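PDB 7AJ0: arylsulfatase from Pseudoalteromonas sp. MB47, which probably acts as a calcium-dependent sulfatase that removes sulfate groups from the algal polysaccharide fucoidan, assembling as a hexamer. Local coordinates for residues Asp241-Arg245 with Ile301-Leu305; Asn275-Tyr281 with Val291-Glu297. All coordinates share one frame; numbering follows the deposited sequence.

Contact 1 of 2, residues Asp241-Arg245 with Ile301-Leu305; sequences DQVLR and ITGEL
R245 reaches across to I301 and E304 with its whole length. Its CB lies 4.0 Å from CG2 of I301, and CG comes within 3.7 Å of that methyl, so the stem packs along a beta-branched flank of carbon. CG is set anti to the backbone N (chi1 -176°), and bends at the next two torsions curl the chain back toward Q242 on its own helix, bringing CD to 3.4 Å from OE1 of E304. At the tip, NH1 makes a salt bridge to OE1 of E304 at 2.5 Å, on the syn side of the carboxylate but tilted from its plane. Both terminal nitrogens also reach Q242 OE1 weakly, and a water joins NE2 of Q242 to OE2 of E304; the main partner of NE2 is E297. At the other end, I301 CD1 lies 3.4 Å from O of D241. A leucine replacing R245 would probably strand the E304 carboxylate without its countercharge. The axes of the two short segments approach to 11.2 Å, nearly parallel at 10°. L244 of helix 240-258 and I301 and L305 of helix 290-311 all pack on H266 of strand 262-267, placing both helices on one face of the central sheet.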
ATOM      1  N   ASP A 241      -9.784  41.400  -2.084  1.00 25.22           N
ATOM      2  CA  ASP A 241     -10.880  41.253  -1.133  1.00 24.86           C
ATOM      3  C   ASP A 241     -11.182  42.538  -0.374  1.00 25.12           C
ATOM      4  O   ASP A 241     -12.273  42.664   0.192  1.00 24.95           O
ATOM      5  CB  ASP A 241     -10.573  40.120  -0.151  1.00 24.42           C
ATOM      6  CG  ASP A 241     -11.071  38.773  -0.647  1.00 24.15           C
ATOM      7  OD1 ASP A 241     -12.301  38.623  -0.815  1.00 23.89           O
ATOM      8  OD2 ASP A 241     -10.238  37.872  -0.891  1.00 23.97           O
ATOM      9  N   GLN A 242     -10.246  43.490  -0.346  1.00 25.56           N
ATOM     10  CA  GLN A 242     -10.560  44.813   0.180  1.00 25.91           C
ATOM     11  C   GLN A 242     -11.436  45.588  -0.797  1.00 26.22           C
ATOM     12  O   GLN A 242     -12.337  46.330  -0.385  1.00 26.35           O
ATOM     13  CB  GLN A 242      -9.274  45.587   0.467  1.00 26.35           C
ATOM     14  CG  GLN A 242      -8.359  44.928   1.485  1.00 26.14           C
ATOM     15  CD  GLN A 242      -8.995  44.806   2.855  1.00 31.84           C
ATOM     16  OE1 GLN A 242      -9.397  45.802   3.458  1.00 26.14           O
ATOM     17  NE2 GLN A 242      -9.096  43.577   3.353  1.00 27.02           N
ATOM     18  N   VAL A 243     -11.187  45.423  -2.098  1.00 26.41           N
ATOM     19  CA  VAL A 243     -12.003  46.090  -3.106  1.00 26.76           C
ATOM     20  C   VAL A 243     -13.413  45.519  -3.113  1.00 26.41           C
ATOM     21  O   VAL A 243     -14.397  46.262  -3.220  1.00 26.65           O
ATOM     22  CB  VAL A 243     -11.338  45.968  -4.489  1.00 27.10           C
ATOM     23  CG1 VAL A 243     -12.263  46.490  -5.575  1.00 37.73           C
ATOM     24  CG2 VAL A 243     -10.015  46.711  -4.497  1.00 27.56           C
ATOM     25  N   LEU A 244     -13.537  44.195  -3.003  1.00 25.89           N
ATOM     26  CA  LEU A 244     -14.860  43.582  -2.938  1.00 25.57           C
ATOM     27  C   LEU A 244     -15.612  44.048  -1.700  1.00 25.47           C
ATOM     28  O   LEU A 244     -16.808  44.349  -1.763  1.00 25.55           O
ATOM     29  CB  LEU A 244     -14.734  42.061  -2.945  1.00 25.07           C
ATOM     30  CG  LEU A 244     -14.114  41.440  -4.196  1.00 25.18           C
ATOM     31  CD1 LEU A 244     -13.853  39.957  -3.980  1.00 24.70           C
ATOM     32  CD2 LEU A 244     -15.009  41.652  -5.401  1.00 25.48           C
ATOM     33  N   ARG A 245     -14.924  44.106  -0.558  1.00 25.34           N
ATOM     34  CA  ARG A 245     -15.544  44.617   0.660  1.00 25.33           C
ATOM     35  C   ARG A 245     -16.090  46.021   0.436  1.00 25.86           C
ATOM     36  O   ARG A 245     -17.232  46.321   0.800  1.00 25.91           O
ATOM     37  CB  ARG A 245     -14.525  44.599   1.801  1.00 25.26           C
ATOM     38  CG  ARG A 245     -15.056  45.007   3.169  1.00 25.27           C
ATOM     39  CD  ARG A 245     -15.055  46.520   3.391  1.00 25.83           C
ATOM     40  NE  ARG A 245     -13.890  47.185   2.813  1.00 26.21           N
ATOM     41  CZ  ARG A 245     -12.650  47.081   3.279  1.00 26.24           C
ATOM     42  NH1 ARG A 245     -12.393  46.329   4.339  1.00 35.26           N
ATOM     43  NH2 ARG A 245     -11.663  47.727   2.674  1.00 26.64           N
ATOM     44  N   ILE A 301     -13.256  41.146   7.417  1.00 24.04           N
ATOM     45  CA  ILE A 301     -14.257  41.646   6.480  1.00 24.09           C
ATOM     46  C   ILE A 301     -15.651  41.225   6.925  1.00 23.88           C
ATOM     47  O   ILE A 301     -16.603  42.013   6.861  1.00 24.09           O
ATOM     48  CB  ILE A 301     -13.936  41.166   5.053  1.00 23.97           C
ATOM     49  CG1 ILE A 301     -12.674  41.870   4.544  1.00 24.31           C
ATOM     50  CG2 ILE A 301     -15.108  41.423   4.121  1.00 24.00           C
ATOM     51  CD1 ILE A 301     -12.051  41.226   3.318  1.00 24.23           C
ATOM     52  N   THR A 302     -15.790  39.982   7.394  1.00 23.52           N
ATOM     53  CA  THR A 302     -17.064  39.529   7.941  1.00 23.37           C
ATOM     54  C   THR A 302     -17.547  40.458   9.049  1.00 23.70           C
ATOM     55  O   THR A 302     -18.713  40.867   9.070  1.00 23.82           O
ATOM     56  CB  THR A 302     -16.924  38.098   8.469  1.00 28.13           C
ATOM     57  OG1 THR A 302     -16.637  37.209   7.381  1.00 22.75           O
ATOM     58  CG2 THR A 302     -18.202  37.654   9.174  1.00 29.19           C
ATOM     59  N   GLY A 303     -16.659  40.803   9.983  1.00 23.90           N
ATOM     60  CA  GLY A 303     -17.040  41.705  11.051  1.00 24.28           C
ATOM     61  C   GLY A 303     -17.380  43.099  10.566  1.00 25.06           C
ATOM     62  O   GLY A 303     -18.265  43.753  11.127  1.00 24.95           O
ATOM     63  N   GLU A 304     -16.691  43.572   9.525  1.00 24.75           N
ATOM     64  CA  GLU A 304     -16.982  44.897   8.989  1.00 25.17           C
ATOM     65  C   GLU A 304     -18.373  44.945   8.365  1.00 25.14           C
ATOM     66  O   GLU A 304     -19.094  45.938   8.520  1.00 25.53           O
ATOM     67  CB  GLU A 304     -15.918  45.290   7.963  1.00 25.29           C
ATOM     68  CG  GLU A 304     -14.537  45.566   8.558  1.00 33.82           C
ATOM     69  CD  GLU A 304     -13.423  45.502   7.522  1.00 45.12           C
ATOM     70  OE1 GLU A 304     -13.733  45.492   6.312  1.00 36.48           O
ATOM     71  OE2 GLU A 304     -12.235  45.453   7.916  1.00 40.55           O
ATOM     72  N   LEU A 305     -18.770  43.883   7.661  1.00 24.73           N
ATOM     73  CA  LEU A 305     -20.098  43.854   7.058  1.00 24.73           C
ATOM     74  C   LEU A 305     -21.184  43.751   8.123  1.00 27.60           C
ATOM     75  O   LEU A 305     -22.248  44.370   7.995  1.00 25.07           O
ATOM     76  CB  LEU A 305     -20.197  42.694   6.070  1.00 24.32           C
ATOM     77  CG  LEU A 305     -19.332  42.820   4.815  1.00 24.35           C
ATOM     78  CD1 LEU A 305     -19.440  41.573   3.946  1.00 26.50           C
ATOM     79  CD2 LEU A 305     -19.723  44.059   4.022  1.00 24.82           C
TER
HETATM   80  O   HOH W   1     -10.381  43.994   5.945  1.00 24.44           O

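Contact 2 of 2, residues Asn275-Tyr281 with Val291-Glu297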
ATOM      1  N   ASN A 275      -3.108  32.380  -2.467  1.00 24.66           N
ATOM      2  CA  ASN A 275      -3.577  33.383  -1.522  1.00 24.53           C
ATOM      3  C   ASN A 275      -2.566  34.511  -1.378  1.00 25.00           C
ATOM      4  O   ASN A 275      -1.385  34.271  -1.111  1.00 25.27           O
ATOM      5  CB  ASN A 275      -3.848  32.752  -0.158  1.00 24.16           C
ATOM      6  CG  ASN A 275      -5.200  32.089  -0.089  1.00 23.70           C
ATOM      7  OD1 ASN A 275      -6.228  32.762  -0.012  1.00 29.34           O
ATOM      8  ND2 ASN A 275      -5.212  30.762  -0.117  1.00 23.51           N
ATOM      9  N   TYR A 276      -3.039  35.746  -1.546  1.00 25.14           N
ATOM     10  CA  TYR A 276      -2.226  36.947  -1.366  1.00 25.60           C
ATOM     11  C   TYR A 276      -3.031  37.949  -0.552  1.00 25.49           C
ATOM     12  O   TYR A 276      -3.767  38.775  -1.109  1.00 25.58           O
ATOM     13  CB  TYR A 276      -1.792  37.525  -2.710  1.00 26.10           C
ATOM     14  CG  TYR A 276      -0.610  36.797  -3.294  1.00 26.42           C
ATOM     15  CD1 TYR A 276       0.684  37.172  -2.969  1.00 26.87           C
ATOM     16  CD2 TYR A 276      -0.786  35.721  -4.152  1.00 26.31           C
ATOM     17  CE1 TYR A 276       1.771  36.505  -3.490  1.00 27.22           C
ATOM     18  CE2 TYR A 276       0.296  35.046  -4.677  1.00 26.65           C
ATOM     19  CZ  TYR A 276       1.572  35.442  -4.343  1.00 27.11           C
ATOM     20  OH  TYR A 276       2.654  34.774  -4.863  1.00 27.50           O
ATOM     21  N   PRO A 277      -2.926  37.897   0.774  1.00 25.34           N
ATOM     22  CA  PRO A 277      -3.670  38.845   1.609  1.00 25.28           C
ATOM     23  C   PRO A 277      -3.161  40.267   1.435  1.00 25.82           C
ATOM     24  O   PRO A 277      -2.077  40.513   0.903  1.00 26.26           O
ATOM     25  CB  PRO A 277      -3.420  38.344   3.040  1.00 25.12           C
ATOM     26  CG  PRO A 277      -2.934  36.940   2.890  1.00 24.93           C
ATOM     27  CD  PRO A 277      -2.200  36.900   1.583  1.00 25.23           C
ATOM     28  N   ALA A 278      -3.969  41.214   1.902  1.00 25.84           N
ATOM     29  CA  ALA A 278      -3.554  42.607   1.872  1.00 26.38           C
ATOM     30  C   ALA A 278      -2.301  42.787   2.728  1.00 26.71           C
ATOM     31  O   ALA A 278      -2.098  42.058   3.705  1.00 26.49           O
ATOM     32  CB  ALA A 278      -4.673  43.510   2.377  1.00 26.34           C
ATOM     33  N   PRO A 279      -1.434  43.742   2.372  1.00 27.31           N
ATOM     34  CA  PRO A 279      -0.216  43.965   3.176  1.00 27.71           C
ATOM     35  C   PRO A 279      -0.469  44.107   4.666  1.00 27.62           C
ATOM     36  O   PRO A 279       0.353  43.655   5.474  1.00 27.73           O
ATOM     37  CB  PRO A 279       0.354  45.260   2.573  1.00 28.39           C
ATOM     38  CG  PRO A 279      -0.097  45.229   1.147  1.00 28.36           C
ATOM     39  CD  PRO A 279      -1.461  44.577   1.155  1.00 27.70           C
ATOM     40  N   LYS A 280      -1.584  44.731   5.052  1.00 27.48           N
ATOM     41  CA  LYS A 280      -1.943  44.829   6.461  1.00 27.41           C
ATOM     42  C   LYS A 280      -1.828  43.491   7.180  1.00 27.00           C
ATOM     43  O   LYS A 280      -1.454  43.439   8.357  1.00 31.57           O
ATOM     44  CB  LYS A 280      -3.377  45.351   6.594  1.00 27.19           C
ATOM     45  CG  LYS A 280      -3.531  46.853   6.534  1.00 34.58           C
ATOM     46  CD  LYS A 280      -4.915  47.260   6.014  1.00 48.21           C
ATOM     47  CE  LYS A 280      -6.036  46.371   6.550  1.00 27.55           C
ATOM     48  NZ  LYS A 280      -7.381  46.840   6.092  1.00 50.11           N
ATOM     49  N   TYR A 281      -2.158  42.398   6.494  1.00 29.43           N
ATOM     50  CA  TYR A 281      -2.343  41.104   7.134  1.00 26.11           C
ATOM     51  C   TYR A 281      -1.139  40.181   7.010  1.00 26.21           C
ATOM     52  O   TYR A 281      -1.228  39.015   7.408  1.00 25.89           O
ATOM     53  CB  TYR A 281      -3.580  40.412   6.556  1.00 25.55           C
ATOM     54  CG  TYR A 281      -4.859  41.166   6.818  1.00 34.55           C
ATOM     55  CD1 TYR A 281      -5.395  41.226   8.095  1.00 33.04           C
ATOM     56  CD2 TYR A 281      -5.527  41.820   5.793  1.00 25.47           C
ATOM     57  CE1 TYR A 281      -6.561  41.916   8.346  1.00 25.35           C
ATOM     58  CE2 TYR A 281      -6.693  42.512   6.033  1.00 25.43           C
ATOM     59  CZ  TYR A 281      -7.205  42.556   7.312  1.00 25.37           C
ATOM     60  OH  TYR A 281      -8.367  43.243   7.556  1.00 25.38           O
ATOM     61  N   VAL A 291      -2.198  31.436   3.673  1.00 24.11           N
ATOM     62  CA  VAL A 291      -3.583  30.981   3.733  1.00 23.65           C
ATOM     63  C   VAL A 291      -4.203  31.283   5.092  1.00 23.48           C
ATOM     64  O   VAL A 291      -5.421  31.478   5.195  1.00 24.26           O
ATOM     65  CB  VAL A 291      -3.666  29.479   3.400  1.00 23.46           C
ATOM     66  CG1 VAL A 291      -3.114  28.648   4.545  1.00 23.50           C
ATOM     67  CG2 VAL A 291      -5.100  29.085   3.087  1.00 23.06           C
ATOM     68  N   ARG A 292      -3.397  31.319   6.153  1.00 23.72           N
ATOM     69  CA  ARG A 292      -3.930  31.663   7.467  1.00 23.65           C
ATOM     70  C   ARG A 292      -4.095  33.171   7.618  1.00 23.84           C
ATOM     71  O   ARG A 292      -5.081  33.637   8.201  1.00 23.70           O
ATOM     72  CB  ARG A 292      -3.020  31.120   8.568  1.00 23.90           C
ATOM     73  CG  ARG A 292      -2.852  29.611   8.558  1.00 23.78           C
ATOM     74  CD  ARG A 292      -4.131  28.868   8.945  1.00 23.37           C
ATOM     75  NE  ARG A 292      -3.883  27.430   9.040  1.00 23.33           N
ATOM     76  CZ  ARG A 292      -4.234  26.530   8.122  1.00 23.11           C
ATOM     77  NH1 ARG A 292      -4.880  26.894   7.021  1.00 22.90           N
ATOM     78  NH2 ARG A 292      -3.945  25.253   8.317  1.00 23.14           N
ATOM     79  N   ASP A 293      -3.130  33.946   7.112  1.00 24.22           N
ATOM     80  CA  ASP A 293      -3.306  35.392   7.050  1.00 24.44           C
ATOM     81  C   ASP A 293      -4.573  35.747   6.281  1.00 24.15           C
ATOM     82  O   ASP A 293      -5.295  36.679   6.651  1.00 24.18           O
ATOM     83  CB  ASP A 293      -2.091  36.046   6.393  1.00 24.91           C
ATOM     84  CG  ASP A 293      -0.841  35.957   7.247  1.00 25.77           C
ATOM     85  OD1 ASP A 293      -0.940  35.539   8.422  1.00 27.37           O
ATOM     86  OD2 ASP A 293       0.246  36.308   6.740  1.00 25.72           O
ATOM     87  N   ALA A 294      -4.853  35.012   5.200  1.00 23.93           N
ATOM     88  CA  ALA A 294      -6.073  35.245   4.438  1.00 23.70           C
ATOM     89  C   ALA A 294      -7.309  34.931   5.266  1.00 23.35           C
ATOM     90  O   ALA A 294      -8.344  35.590   5.115  1.00 23.28           O
ATOM     91  CB  ALA A 294      -6.067  34.401   3.163  1.00 23.58           C
ATOM     92  N   MET A 295      -7.223  33.931   6.144  1.00 23.18           N
ATOM     93  CA  MET A 295      -8.362  33.599   6.994  1.00 22.92           C
ATOM     94  C   MET A 295      -8.648  34.727   7.979  1.00 23.11           C
ATOM     95  O   MET A 295      -9.811  35.011   8.285  1.00 22.98           O
ATOM     96  CB  MET A 295      -8.094  32.282   7.724  1.00 22.78           C
ATOM     97  CG  MET A 295      -9.348  31.583   8.241  1.00 34.71           C
ATOM     98  SD  MET A 295     -10.612  31.370   6.968  1.00 52.38           S
ATOM     99  CE  MET A 295     -12.104  31.654   7.917  1.00 37.72           C
ATOM    100  N   VAL A 296      -7.602  35.390   8.476  1.00 23.48           N
ATOM    101  CA  VAL A 296      -7.805  36.536   9.357  1.00 23.74           C
ATOM    102  C   VAL A 296      -8.441  37.690   8.591  1.00 23.83           C
ATOM    103  O   VAL A 296      -9.299  38.406   9.120  1.00 23.89           O
ATOM    104  CB  VAL A 296      -6.471  36.949  10.006  1.00 24.17           C
ATOM    105  CG1 VAL A 296      -6.623  38.252  10.765  1.00 24.53           C
ATOM    106  CG2 VAL A 296      -5.974  35.846  10.936  1.00 24.15           C
ATOM    107  N   GLU A 297      -8.035  37.889   7.333  1.00 23.89           N
ATOM    108  CA  GLU A 297      -8.646  38.936   6.521  1.00 24.02           C
ATOM    109  C   GLU A 297     -10.127  38.656   6.289  1.00 23.70           C
ATOM    110  O   GLU A 297     -10.962  39.560   6.405  1.00 23.82           O
ATOM    111  CB  GLU A 297      -7.905  39.068   5.188  1.00 24.19           C
ATOM    112  CG  GLU A 297      -8.531  40.070   4.220  1.00 24.37           C
ATOM    113  CD  GLU A 297      -7.550  40.577   3.169  1.00 25.93           C
ATOM    114  OE1 GLU A 297      -6.357  40.210   3.238  1.00 24.88           O
ATOM    115  OE2 GLU A 297      -7.970  41.342   2.274  1.00 24.95           O
TER
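Y281 and E297 bury the most surface, with N275 next. The aliphatic part of E297 lies over one face of the Y281 ring: CB sits 3.9 Å from the ring centroid, 19° off the normal and shifted toward the rim, a CH-pi contact, while CB of K280 lies over the opposite face. With CG anti to the backbone N (chi1 176°) and the chain extended beyond it, E297 carries its carboxylate past the ring to the loop, where OE1 takes the backbone N-H of A278 on its syn lone pair at 2.9 Å, nearly straight at 167°. Glutamate suits this place, having methylenes for the ring and an oxygen for the amide; its OE2 turns to Q242. N275 approaches the start of segment 291-297, with ND2 3.6 Å from CG2 of V291 and OD1 the same distance from CB of A294; ND2 is hydrogen-bonded to D335. Between these two ends, the rigid ring of P277 brings CG to 4.0 Å from the small A294 CB. The loop folds back on the helix it leads into, as part of the beta-alpha-beta crossover from strand 262-267 through helix 290-311 to strand 318-324, parallel strands of the alkaline phosphatase-like sulfatase fold.

Helix 290-311 serves both contacts, first meeting the loop 275-281 and then, one turn after E297, helix 240-258; the two centres are 12 Å apart. Their polar ends meet at Q242, whose NE2 lies 2.7 Å from OE2 of E297, so the carboxylate that takes the loop N-H in contact 2 probably also takes the side-chain amide of Q242. D241 CB packs beside OE2 of E297 at 3.8 Å. Neither contact supplies a calcium ligand: the ion is bound at D60, D61, C102, D325 and N326, about 12 Å from the side chain of D241 and about 11 Å from that of N275. Both are packing within the sulfatase fold, a shell or more away from the ion.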